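Local coordinates for CIR protein (Plasmodium chabaudi chabaudi, PDB 6ZYV) that is of unknown function but belongs to the Plasmodium-interspersed repeat family of variant antigens linked to the infected red blood cell, at residues A[24-29]-A[101-106]; A[62-67]-A[119-124]; A[92-97]-A[156-161]; A[187-192]-A[236-241]. The protein carries 5 engineered substitutions. All coordinates share one frame; numbering follows the deposited sequence.

Interaction 1 (A[24-29]-A[101-106]); sequences IDTIYT and QMPNEG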
# COMPACT_ATOMS: atom_id res chain seq x y z
N ILE A 24 -9.77 12.49 -8.15
CA ILE A 24 -9.75 12.12 -9.56
C ILE A 24 -11.10 11.54 -9.97
O ILE A 24 -11.55 10.55 -9.40
CB ILE A 24 -8.58 11.15 -9.86
CG1 ILE A 24 -7.24 11.83 -9.60
CG2 ILE A 24 -8.66 10.60 -11.28
CD1 ILE A 24 -6.21 10.92 -9.39
N ASP A 25 -11.75 12.20 -10.93
CA ASP A 25 -13.05 11.86 -11.50
C ASP A 25 -13.23 10.38 -11.87
O ASP A 25 -14.24 9.77 -11.51
CB ASP A 25 -13.36 12.77 -12.73
CG ASP A 25 -12.16 13.07 -13.63
OD1 ASP A 25 -11.21 13.74 -13.16
OD2 ASP A 25 -12.19 12.65 -14.82
N THR A 26 -12.24 9.80 -12.57
CA THR A 26 -12.27 8.41 -13.02
C THR A 26 -12.11 7.40 -11.88
O THR A 26 -12.57 6.27 -11.99
CB THR A 26 -11.23 8.20 -14.13
OG1 THR A 26 -9.92 8.35 -13.58
CG2 THR A 26 -11.41 9.18 -15.27
N ILE A 27 -11.43 7.80 -10.79
CA ILE A 27 -11.25 6.92 -9.64
C ILE A 27 -12.12 7.44 -8.50
O ILE A 27 -11.95 8.59 -8.08
CB ILE A 27 -9.78 6.81 -9.18
CG1 ILE A 27 -8.86 6.24 -10.28
CG2 ILE A 27 -9.68 5.99 -7.87
CD1 ILE A 27 -7.38 6.19 -9.88
N TYR A 28 -13.03 6.60 -8.00
CA TYR A 28 -13.85 6.99 -6.87
C TYR A 28 -13.97 5.89 -5.85
O TYR A 28 -14.53 4.83 -6.13
CB TYR A 28 -15.25 7.46 -7.30
CG TYR A 28 -16.04 8.03 -6.14
CD1 TYR A 28 -16.86 7.21 -5.37
CD2 TYR A 28 -15.97 9.37 -5.82
CE1 TYR A 28 -17.57 7.72 -4.29
CE2 TYR A 28 -16.69 9.90 -4.75
CZ TYR A 28 -17.49 9.06 -3.99
OH TYR A 28 -18.21 9.58 -2.93
N THR A 29 -13.46 6.15 -4.65
CA THR A 29 -13.59 5.23 -3.52
C THR A 29 -14.35 5.88 -2.34
O THR A 29 -14.77 5.16 -1.43
CB THR A 29 -12.23 4.67 -3.07
OG1 THR A 29 -11.47 5.71 -2.47
CG2 THR A 29 -11.45 4.00 -4.21
N GLN A 101 -6.05 1.48 -12.19
CA GLN A 101 -7.40 2.05 -12.25
C GLN A 101 -7.52 3.12 -13.32
O GLN A 101 -8.50 3.13 -14.07
CB GLN A 101 -7.82 2.66 -10.89
CG GLN A 101 -7.88 1.66 -9.74
CD GLN A 101 -9.06 0.72 -9.84
OE1 GLN A 101 -8.97 -0.35 -10.45
NE2 GLN A 101 -10.18 1.11 -9.24
N MET A 102 -6.54 4.03 -13.39
CA MET A 102 -6.51 5.13 -14.36
C MET A 102 -6.56 4.58 -15.77
O MET A 102 -5.88 3.60 -16.06
CB MET A 102 -5.20 5.92 -14.23
CG MET A 102 -5.01 6.60 -12.91
SD MET A 102 -6.18 7.95 -12.74
CE MET A 102 -5.46 9.16 -13.86
N PRO A 103 -7.40 5.16 -16.63
CA PRO A 103 -7.36 4.75 -18.04
C PRO A 103 -6.09 5.36 -18.66
O PRO A 103 -5.64 6.43 -18.22
CB PRO A 103 -8.63 5.36 -18.62
CG PRO A 103 -8.86 6.59 -17.81
CD PRO A 103 -8.26 6.34 -16.43
N ASN A 104 -5.46 4.66 -19.60
CA ASN A 104 -4.24 5.18 -20.24
C ASN A 104 -2.99 5.24 -19.31
O ASN A 104 -2.03 5.96 -19.58
CB ASN A 104 -4.49 6.55 -20.88
CG ASN A 104 -3.65 6.79 -22.09
OD1 ASN A 104 -3.06 7.86 -22.27
ND2 ASN A 104 -3.57 5.78 -22.94
N GLU A 105 -3.02 4.47 -18.24
CA GLU A 105 -1.90 4.29 -17.32
C GLU A 105 -1.97 2.81 -16.90
O GLU A 105 -2.97 2.14 -17.17
CB GLU A 105 -1.99 5.21 -16.08
CG GLU A 105 -1.80 6.70 -16.31
CD GLU A 105 -0.46 7.26 -16.79
OE1 GLU A 105 0.56 6.54 -16.70
OE2 GLU A 105 -0.44 8.43 -17.24
N GLY A 106 -0.95 2.33 -16.22
CA GLY A 106 -0.94 0.96 -15.71
C GLY A 106 0.40 0.59 -15.12
O GLY A 106 1.30 1.44 -15.04
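Met102 meets Ile27, Ile24 and Thr26 in a small apolar contact between two loops, a worked example of a flexible thioether packing between two irregular pieces of chain. Starting from CB, the Met102 side chain runs at first along the contact and not across it. Its CG then passes 3.9 Å from Ile27 CD1, the bend at chi2 (-69°) sets SD against the other loop, and the bend at chi3 (-74°) turns the CE methyl to 4.4 Å from Ile24 CG2. SD lies 3.6 Å from Ile27 CD1 and 3.9 Å from Ile24 CG2, with both isoleucines crossing the methionine at about a right angle. Thr26 OG1 stands 3.9 Å from the same sulfur, too far for more than van der Waals contact; this hydroxyl is covered by the contact and has no hydrogen-bond partner in the model. Pro103 CD comes 3.9 Å from Thr26 OG1, the corner of the ring meeting the hydroxyl. Ile27 CD1 also rests 3.7 Å from Gln101 CB, crossing the root of the glutamine steeply. Asn55 and Ile59 of helix 55-71 touch Ile24, and Ile98 of helix 81-101 touches Ile27, joining the contact to both helices. Met102 leaves the end of helix 81-101 and opens a type II beta turn that ends at Glu105: the contact is a loop packed on a helix-terminating turn within an all-helical fold.

Interaction 2 (A[62-67]-A[119-124]); sequences GFIWLL and ETNTNY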
# COMPACT_ATOMS: atom_id res chain seq x y z
N GLY A 62 -0.28 12.65 -3.37
CA GLY A 62 -0.86 11.60 -2.52
C GLY A 62 0.13 10.50 -2.18
O GLY A 62 0.13 9.98 -1.07
N PHE A 63 0.99 10.17 -3.14
CA PHE A 63 2.03 9.17 -2.97
C PHE A 63 3.10 9.66 -1.98
O PHE A 63 3.53 8.90 -1.12
CB PHE A 63 2.66 8.82 -4.33
CG PHE A 63 3.81 7.84 -4.25
CD1 PHE A 63 3.57 6.48 -4.17
CD2 PHE A 63 5.12 8.29 -4.23
CE1 PHE A 63 4.63 5.58 -4.08
CE2 PHE A 63 6.17 7.40 -4.15
CZ PHE A 63 5.91 6.05 -4.07
N ILE A 64 3.51 10.93 -2.10
CA ILE A 64 4.50 11.54 -1.21
C ILE A 64 3.91 11.67 0.19
O ILE A 64 4.58 11.31 1.17
CB ILE A 64 4.99 12.88 -1.77
CG1 ILE A 64 5.77 12.62 -3.07
CG2 ILE A 64 5.83 13.65 -0.75
CD1 ILE A 64 5.95 13.87 -3.87
N TRP A 65 2.63 12.06 0.30
CA TRP A 65 1.95 12.10 1.59
C TRP A 65 1.98 10.71 2.28
O TRP A 65 2.32 10.64 3.45
CB TRP A 65 0.51 12.60 1.42
CG TRP A 65 -0.24 12.73 2.71
CD1 TRP A 65 -0.27 13.81 3.55
CD2 TRP A 65 -1.04 11.72 3.33
NE1 TRP A 65 -1.05 13.54 4.65
CE2 TRP A 65 -1.51 12.25 4.55
CE3 TRP A 65 -1.40 10.42 2.98
CZ2 TRP A 65 -2.36 11.53 5.39
CZ3 TRP A 65 -2.20 9.70 3.84
CH2 TRP A 65 -2.70 10.26 5.01
N LEU A 66 1.74 9.61 1.52
CA LEU A 66 1.80 8.24 2.01
C LEU A 66 3.14 7.91 2.57
O LEU A 66 3.20 7.41 3.67
CB LEU A 66 1.50 7.19 0.91
CG LEU A 66 0.09 6.65 0.76
CD1 LEU A 66 0.12 5.36 -0.10
CD2 LEU A 66 -0.60 6.43 2.14
N LEU A 67 4.21 8.13 1.79
CA LEU A 67 5.58 7.86 2.23
C LEU A 67 5.93 8.65 3.47
O LEU A 67 6.58 8.11 4.35
CB LEU A 67 6.59 8.19 1.12
CG LEU A 67 6.74 7.18 -0.01
CD1 LEU A 67 7.83 7.66 -0.99
CD2 LEU A 67 7.10 5.80 0.54
N GLU A 119 9.57 11.81 -8.98
CA GLU A 119 10.91 12.39 -8.85
C GLU A 119 10.94 13.87 -9.31
O GLU A 119 11.76 14.64 -8.85
CB GLU A 119 11.93 11.53 -9.58
CG GLU A 119 12.04 10.16 -8.94
CD GLU A 119 13.12 9.26 -9.50
OE1 GLU A 119 13.61 8.38 -8.75
OE2 GLU A 119 13.48 9.42 -10.69
N THR A 120 9.94 14.26 -10.12
CA THR A 120 9.72 15.57 -10.70
C THR A 120 9.05 16.54 -9.68
O THR A 120 9.20 17.75 -9.81
CB THR A 120 8.98 15.29 -12.00
OG1 THR A 120 9.95 15.21 -13.06
CG2 THR A 120 7.88 16.24 -12.30
N ASN A 121 8.35 16.00 -8.67
CA ASN A 121 7.74 16.80 -7.62
C ASN A 121 8.84 17.25 -6.67
O ASN A 121 9.59 16.44 -6.12
CB ASN A 121 6.73 15.95 -6.87
CG ASN A 121 5.78 16.74 -6.04
OD1 ASN A 121 6.14 17.74 -5.40
ND2 ASN A 121 4.54 16.30 -6.02
N THR A 122 8.94 18.57 -6.45
CA THR A 122 9.98 19.13 -5.57
C THR A 122 9.87 18.68 -4.10
O THR A 122 10.86 18.64 -3.37
CB THR A 122 10.00 20.63 -5.73
OG1 THR A 122 11.13 21.13 -5.04
CG2 THR A 122 8.70 21.30 -5.22
N ASN A 123 8.67 18.26 -3.70
CA ASN A 123 8.35 17.79 -2.36
C ASN A 123 8.83 16.39 -2.03
O ASN A 123 8.87 16.01 -0.87
CB ASN A 123 6.86 17.91 -2.16
CG ASN A 123 6.45 19.36 -2.18
OD1 ASN A 123 6.75 20.10 -1.26
ND2 ASN A 123 5.79 19.81 -3.23
N TYR A 124 9.19 15.62 -3.07
CA TYR A 124 9.68 14.27 -2.91
C TYR A 124 11.10 14.31 -2.30
O TYR A 124 11.36 13.63 -1.31
CB TYR A 124 9.67 13.56 -4.28
CG TYR A 124 10.17 12.14 -4.22
CD1 TYR A 124 9.47 11.17 -3.51
CD2 TYR A 124 11.31 11.76 -4.90
CE1 TYR A 124 9.91 9.86 -3.48
CE2 TYR A 124 11.76 10.44 -4.88
CZ TYR A 124 11.06 9.49 -4.16
OH TYR A 124 11.49 8.19 -4.10
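Across this contact the backbones of Ile64 and Tyr124 come closest, their CA atoms 6.1 Å apart, where the middle of helix 55-71 faces the start of helix 122-127. The principle illustrated is that a helix N-terminus can be capped and packed by one residue: Asn121 is the N-cap, and its side chain both closes the helix end and receives an isoleucine. Asn121 OD1 accepts from Asn123 N at 3.1 Å and from Asn123 ND2 at 3.0 Å, the amide donor lying in the carbonyl plane and the backbone donor tilted 30° from it. Its ND2 is used elsewhere, bonding to Tyr41 O and Ser60 OG, so both ends of the amide are gripped and its rotation is fixed. Ile64 lies against this held group, with CD1 3.5 Å from Asn121 ND2 and 3.8 Å from Tyr124 CB. The tyrosine CG is anti to its own backbone N (chi1 -180°), which turns the ring so that its edge meets Ile64 CG1 of helix 55-71. Tyr136 and Val140 of helix 134-149 also touch this ring, and its hydroxyl bonds to Tyr114 OH. One turn beyond Ile64, Leu67 CD1 approaches the ring edge in its plane, 3.9 Å from Tyr124 CE1.

Interaction 3 (A[92-97]-A[156-161]); sequences ILWLSY and KFYDIF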
# COMPACT_ATOMS: atom_id res chain seq x y z
N ILE A 92 4.32 1.72 -3.26
CA ILE A 92 4.42 1.37 -4.68
C ILE A 92 3.35 0.35 -5.10
O ILE A 92 2.89 0.38 -6.23
CB ILE A 92 5.87 0.95 -5.01
CG1 ILE A 92 6.78 2.21 -4.93
CG2 ILE A 92 6.00 0.27 -6.40
CD1 ILE A 92 8.24 1.95 -4.91
N LEU A 93 2.86 -0.46 -4.16
CA LEU A 93 1.75 -1.38 -4.40
C LEU A 93 0.49 -0.53 -4.59
O LEU A 93 -0.28 -0.78 -5.52
CB LEU A 93 1.57 -2.35 -3.21
CG LEU A 93 0.37 -3.30 -3.31
CD1 LEU A 93 0.51 -4.22 -4.55
CD2 LEU A 93 0.20 -4.12 -1.99
N TRP A 94 0.28 0.50 -3.74
CA TRP A 94 -0.86 1.40 -3.86
C TRP A 94 -0.78 2.16 -5.18
O TRP A 94 -1.78 2.28 -5.88
CB TRP A 94 -0.91 2.39 -2.67
CG TRP A 94 -1.96 3.46 -2.83
CD1 TRP A 94 -3.30 3.34 -2.59
CD2 TRP A 94 -1.75 4.81 -3.32
NE1 TRP A 94 -3.93 4.53 -2.85
CE2 TRP A 94 -3.00 5.45 -3.29
CE3 TRP A 94 -0.63 5.55 -3.73
CZ2 TRP A 94 -3.15 6.81 -3.68
CZ3 TRP A 94 -0.78 6.86 -4.14
CH2 TRP A 94 -2.03 7.48 -4.12
N LEU A 95 0.42 2.64 -5.54
CA LEU A 95 0.65 3.37 -6.77
C LEU A 95 0.31 2.50 -7.99
O LEU A 95 -0.33 2.99 -8.92
CB LEU A 95 2.08 3.90 -6.82
CG LEU A 95 2.42 4.80 -8.02
CD1 LEU A 95 1.47 5.99 -8.11
CD2 LEU A 95 3.89 5.23 -7.98
N SER A 96 0.67 1.20 -7.95
CA SER A 96 0.35 0.25 -9.03
C SER A 96 -1.15 0.09 -9.17
O SER A 96 -1.66 0.05 -10.28
CB SER A 96 0.98 -1.11 -8.75
OG SER A 96 2.37 -0.93 -8.61
N TYR A 97 -1.86 -0.00 -8.04
CA TYR A 97 -3.31 -0.10 -8.02
C TYR A 97 -3.92 1.15 -8.68
O TYR A 97 -4.80 1.01 -9.52
CB TYR A 97 -3.81 -0.34 -6.57
CG TYR A 97 -5.18 0.24 -6.29
CD1 TYR A 97 -6.32 -0.39 -6.74
CD2 TYR A 97 -5.32 1.46 -5.63
CE1 TYR A 97 -7.58 0.16 -6.52
CE2 TYR A 97 -6.56 2.04 -5.45
CZ TYR A 97 -7.70 1.39 -5.88
OH TYR A 97 -8.95 1.95 -5.68
N LYS A 156 -5.49 -8.15 -8.51
CA LYS A 156 -6.20 -9.13 -7.67
C LYS A 156 -5.50 -9.33 -6.32
O LYS A 156 -6.16 -9.52 -5.31
CB LYS A 156 -6.36 -10.47 -8.42
CG LYS A 156 -7.32 -10.35 -9.58
CD LYS A 156 -7.37 -11.60 -10.48
CE LYS A 156 -8.03 -11.31 -11.82
NZ LYS A 156 -8.13 -12.52 -12.71
N PHE A 157 -4.17 -9.24 -6.29
CA PHE A 157 -3.40 -9.35 -5.05
C PHE A 157 -3.76 -8.17 -4.13
O PHE A 157 -3.90 -8.35 -2.91
CB PHE A 157 -1.88 -9.39 -5.38
CG PHE A 157 -0.96 -9.42 -4.20
CD1 PHE A 157 -0.55 -10.62 -3.64
CD2 PHE A 157 -0.51 -8.25 -3.62
CE1 PHE A 157 0.32 -10.64 -2.55
CE2 PHE A 157 0.35 -8.28 -2.53
CZ PHE A 157 0.75 -9.47 -1.99
N TYR A 158 -3.92 -6.98 -4.71
CA TYR A 158 -4.30 -5.77 -3.99
C TYR A 158 -5.69 -5.92 -3.36
O TYR A 158 -5.89 -5.44 -2.25
CB TYR A 158 -4.28 -4.54 -4.93
CG TYR A 158 -4.44 -3.25 -4.17
CD1 TYR A 158 -3.38 -2.70 -3.47
CD2 TYR A 158 -5.68 -2.64 -4.04
CE1 TYR A 158 -3.52 -1.53 -2.72
CE2 TYR A 158 -5.84 -1.48 -3.27
CZ TYR A 158 -4.75 -0.92 -2.62
OH TYR A 158 -4.89 0.23 -1.85
N ASP A 159 -6.63 -6.58 -4.03
CA ASP A 159 -7.95 -6.86 -3.46
C ASP A 159 -7.84 -7.74 -2.20
O ASP A 159 -8.56 -7.51 -1.23
CB ASP A 159 -8.86 -7.52 -4.50
CG ASP A 159 -9.40 -6.52 -5.51
OD1 ASP A 159 -9.57 -5.33 -5.15
OD2 ASP A 159 -9.64 -6.92 -6.68
N ILE A 160 -6.91 -8.71 -2.19
CA ILE A 160 -6.66 -9.53 -1.01
C ILE A 160 -6.09 -8.64 0.12
O ILE A 160 -6.51 -8.74 1.27
CB ILE A 160 -5.70 -10.69 -1.35
CG1 ILE A 160 -6.26 -11.55 -2.51
CG2 ILE A 160 -5.40 -11.54 -0.11
CD1 ILE A 160 -7.59 -12.21 -2.21
N PHE A 161 -5.15 -7.75 -0.22
CA PHE A 161 -4.56 -6.81 0.73
C PHE A 161 -5.64 -5.90 1.35
O PHE A 161 -5.62 -5.60 2.54
CB PHE A 161 -3.48 -5.97 0.02
CG PHE A 161 -2.91 -4.87 0.87
CD1 PHE A 161 -2.18 -5.15 2.00
CD2 PHE A 161 -3.13 -3.54 0.54
CE1 PHE A 161 -1.66 -4.13 2.78
CE2 PHE A 161 -2.59 -2.53 1.32
CZ PHE A 161 -1.86 -2.83 2.43
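Tyr158 lays its ring against Tyr97 and has more surface buried here than any other residue, with Leu93 second and Tyr97 third; the three show how two stacked tyrosines and a leucine can join helices where the axes of segments 92-97 and 156-161 approach to 10.4 Å. The tyrosine rings form an offset stack, centroids 4.4 Å apart and planes at 10°. The displacement brings Tyr97 CB over the centre of the Tyr158 ring, a CH-pi contact at 3.7 Å to the centroid, while Tyr158 CE2 lies over the face of Tyr97, toward its rim. Tyr97 chi1, 149°, is somewhat off the anti position, and this turn sets the ring over the face of Tyr158. These segments of helices 81-101 and 154-174 cross at -122° in the core of an all-helical fold, the contact centre about 6 Å from the centre of the chain. Leu93 occupies the edge of the same ring, CG 3.8 Å from Tyr158 CD1. Its CD2 branch reaches further, standing at the edge of the Phe157 ring and over one face of Phe161, 4.2 Å from Phe161 CD2. Ile214 of helix 213-226 touches both Leu93 and Phe161. Tyr158 OH lies in the plane of the Trp94 indole at its edge, 3.6 Å from Trp94 CD1, while Trp94 NE1 is bonded to Asp19 of helix 8-20.

Interaction 4 (A[187-192]-A[236-241]); sequences NFVDEY and PLPTTK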
# COMPACT_ATOMS: atom_id res chain seq x y z
N ASN A 187 -12.83 -16.42 6.28
CA ASN A 187 -13.24 -15.93 4.96
C ASN A 187 -12.01 -15.41 4.19
O ASN A 187 -11.91 -15.61 2.99
CB ASN A 187 -14.29 -14.83 5.07
CG ASN A 187 -15.65 -15.34 5.48
OD1 ASN A 187 -15.97 -16.51 5.34
ND2 ASN A 187 -16.49 -14.46 5.99
N PHE A 188 -11.09 -14.73 4.88
CA PHE A 188 -9.88 -14.19 4.29
C PHE A 188 -8.97 -15.31 3.73
O PHE A 188 -8.53 -15.21 2.59
CB PHE A 188 -9.13 -13.33 5.32
CG PHE A 188 -7.77 -12.86 4.83
CD1 PHE A 188 -7.67 -11.81 3.91
CD2 PHE A 188 -6.61 -13.51 5.21
CE1 PHE A 188 -6.43 -11.43 3.41
CE2 PHE A 188 -5.38 -13.14 4.70
CZ PHE A 188 -5.29 -12.08 3.83
N VAL A 189 -8.70 -16.37 4.51
CA VAL A 189 -7.85 -17.46 4.05
C VAL A 189 -8.51 -18.21 2.87
O VAL A 189 -7.80 -18.60 1.94
CB VAL A 189 -7.35 -18.41 5.18
CG1 VAL A 189 -6.61 -17.64 6.26
CG2 VAL A 189 -8.43 -19.30 5.75
N ASP A 190 -9.85 -18.34 2.88
CA ASP A 190 -10.56 -18.98 1.76
C ASP A 190 -10.47 -18.10 0.50
O ASP A 190 -10.26 -18.61 -0.58
CB ASP A 190 -12.03 -19.23 2.12
CG ASP A 190 -12.27 -20.34 3.13
OD1 ASP A 190 -11.31 -21.07 3.46
OD2 ASP A 190 -13.42 -20.47 3.61
N GLU A 191 -10.60 -16.78 0.67
CA GLU A 191 -10.51 -15.81 -0.42
C GLU A 191 -9.09 -15.81 -1.02
O GLU A 191 -8.93 -15.76 -2.23
CB GLU A 191 -10.88 -14.42 0.09
CG GLU A 191 -10.95 -13.37 -1.01
CD GLU A 191 -11.08 -11.93 -0.54
OE1 GLU A 191 -11.10 -11.70 0.69
OE2 GLU A 191 -11.15 -11.02 -1.41
N TYR A 192 -8.08 -15.91 -0.16
CA TYR A 192 -6.70 -15.96 -0.59
C TYR A 192 -6.39 -17.32 -1.30
O TYR A 192 -5.72 -17.32 -2.34
CB TYR A 192 -5.78 -15.73 0.61
CG TYR A 192 -4.33 -15.85 0.23
CD1 TYR A 192 -3.75 -14.98 -0.68
CD2 TYR A 192 -3.54 -16.87 0.75
CE1 TYR A 192 -2.42 -15.10 -1.05
CE2 TYR A 192 -2.20 -16.99 0.42
CZ TYR A 192 -1.64 -16.10 -0.49
OH TYR A 192 -0.34 -16.27 -0.88
N PRO A 236 -4.26 -21.24 9.49
CA PRO A 236 -3.00 -20.74 8.93
C PRO A 236 -3.20 -20.19 7.51
O PRO A 236 -4.13 -20.58 6.81
CB PRO A 236 -2.11 -21.98 8.90
CG PRO A 236 -3.08 -23.13 8.69
CD PRO A 236 -4.38 -22.71 9.37
N LEU A 237 -2.33 -19.28 7.10
CA LEU A 237 -2.39 -18.71 5.76
C LEU A 237 -2.01 -19.79 4.74
O LEU A 237 -0.99 -20.46 4.93
CB LEU A 237 -1.43 -17.53 5.64
CG LEU A 237 -1.57 -16.74 4.35
CD1 LEU A 237 -2.80 -15.88 4.39
CD2 LEU A 237 -0.35 -15.91 4.09
N PRO A 238 -2.83 -19.99 3.69
CA PRO A 238 -2.50 -20.98 2.65
C PRO A 238 -1.08 -20.86 2.08
O PRO A 238 -0.57 -19.74 1.94
CB PRO A 238 -3.54 -20.71 1.57
CG PRO A 238 -4.68 -20.08 2.30
CD PRO A 238 -4.08 -19.28 3.39
N THR A 239 -0.40 -21.99 1.82
CA THR A 239 0.99 -21.95 1.34
C THR A 239 1.16 -22.19 -0.15
O THR A 239 2.22 -21.89 -0.69
CB THR A 239 1.87 -22.94 2.13
OG1 THR A 239 1.49 -24.27 1.81
CG2 THR A 239 1.81 -22.74 3.62
N THR A 240 0.16 -22.79 -0.80
CA THR A 240 0.27 -23.15 -2.21
C THR A 240 -1.09 -23.19 -2.89
O THR A 240 -2.12 -23.22 -2.21
CB THR A 240 0.95 -24.55 -2.30
OG1 THR A 240 0.97 -24.99 -3.66
CG2 THR A 240 0.23 -25.61 -1.48
N LYS A 241 -1.11 -23.22 -4.24
CA LYS A 241 -2.36 -23.44 -4.96
C LYS A 241 -2.81 -24.91 -4.69
O LYS A 241 -2.00 -25.78 -4.36
CB LYS A 241 -2.25 -23.12 -6.47
CG LYS A 241 -1.47 -24.13 -7.30
CD LYS A 241 -1.13 -23.57 -8.67
CE LYS A 241 -0.15 -24.46 -9.41
NZ LYS A 241 0.57 -23.74 -10.50
O HOH W 1 1.05 -18.26 0.16
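Apolar contacts carry most of this interaction, in which Val189 and Tyr192 of helix 181-198 meet Leu237 and Pro238 of the loop after helix 213-226, near the end of the modelled chain, showing how a largely extended loop can lie on a helix without pairing its backbone. Pro238 fits between two residues one turn apart: its CD is 3.8 Å from Val189 CB and 3.6 Å from Tyr192 CD2, the valine crossing it at about a right angle. The ring atom CG also settles 3.5 Å from the backbone oxygen Val189 O. Leu237 reaches the aromatic residues instead. Its first torsion, chi1 -171°, sends CG away from its own backbone N, and the CD1 methyl then sits 3.8 Å from both Phe188 CE2 and Tyr192 CD2. Ser216 and Tyr219 of helix 213-226 also touch this leucine, and Tyr219 meets the Phe188 ring.

Polar contacts are fewer and gather at the tyrosine. No direct hydrogen bond crosses the two segments; instead a water lies in the plane of the Tyr192 ring, 2.6 Å from Tyr192 OH, and donates to Pro238 O at 2.8 Å. That carbonyl oxygen is itself at the ring edge, near Tyr192 CE2. The hydroxyl has a second partner in Tyr208 OH. Further along, Gln193 and Thr203 bond to the backbone oxygens of Thr240 and Thr239. The whole is a proline-containing, largely extended loop packed on a helix of an all-helical ectodomain, leading toward the predicted transmembrane helix.

From the N terminus, the loop after helix 8-20 enters interaction 1, which closes on the turn ending helix 81-101. Before that closure helix 55-71 opens interaction 2 and helix 81-101 opens interaction 3, so the first three contacts cross one another along the chain. Interaction 2 closes at helix 122-127 and interaction 3 at helix 154-174. Thr29 packs on Tyr97, and Phe63 and Leu66 pack on Trp94, making interaction 3 the hub between 1 and 2. Interaction 4 follows in series, closing the loop after helix 213-226 onto helix 181-198; it joins the hub through Ile160, which touches Phe188, Glu191 and Tyr192, and lies across the chain's centre from interaction 2.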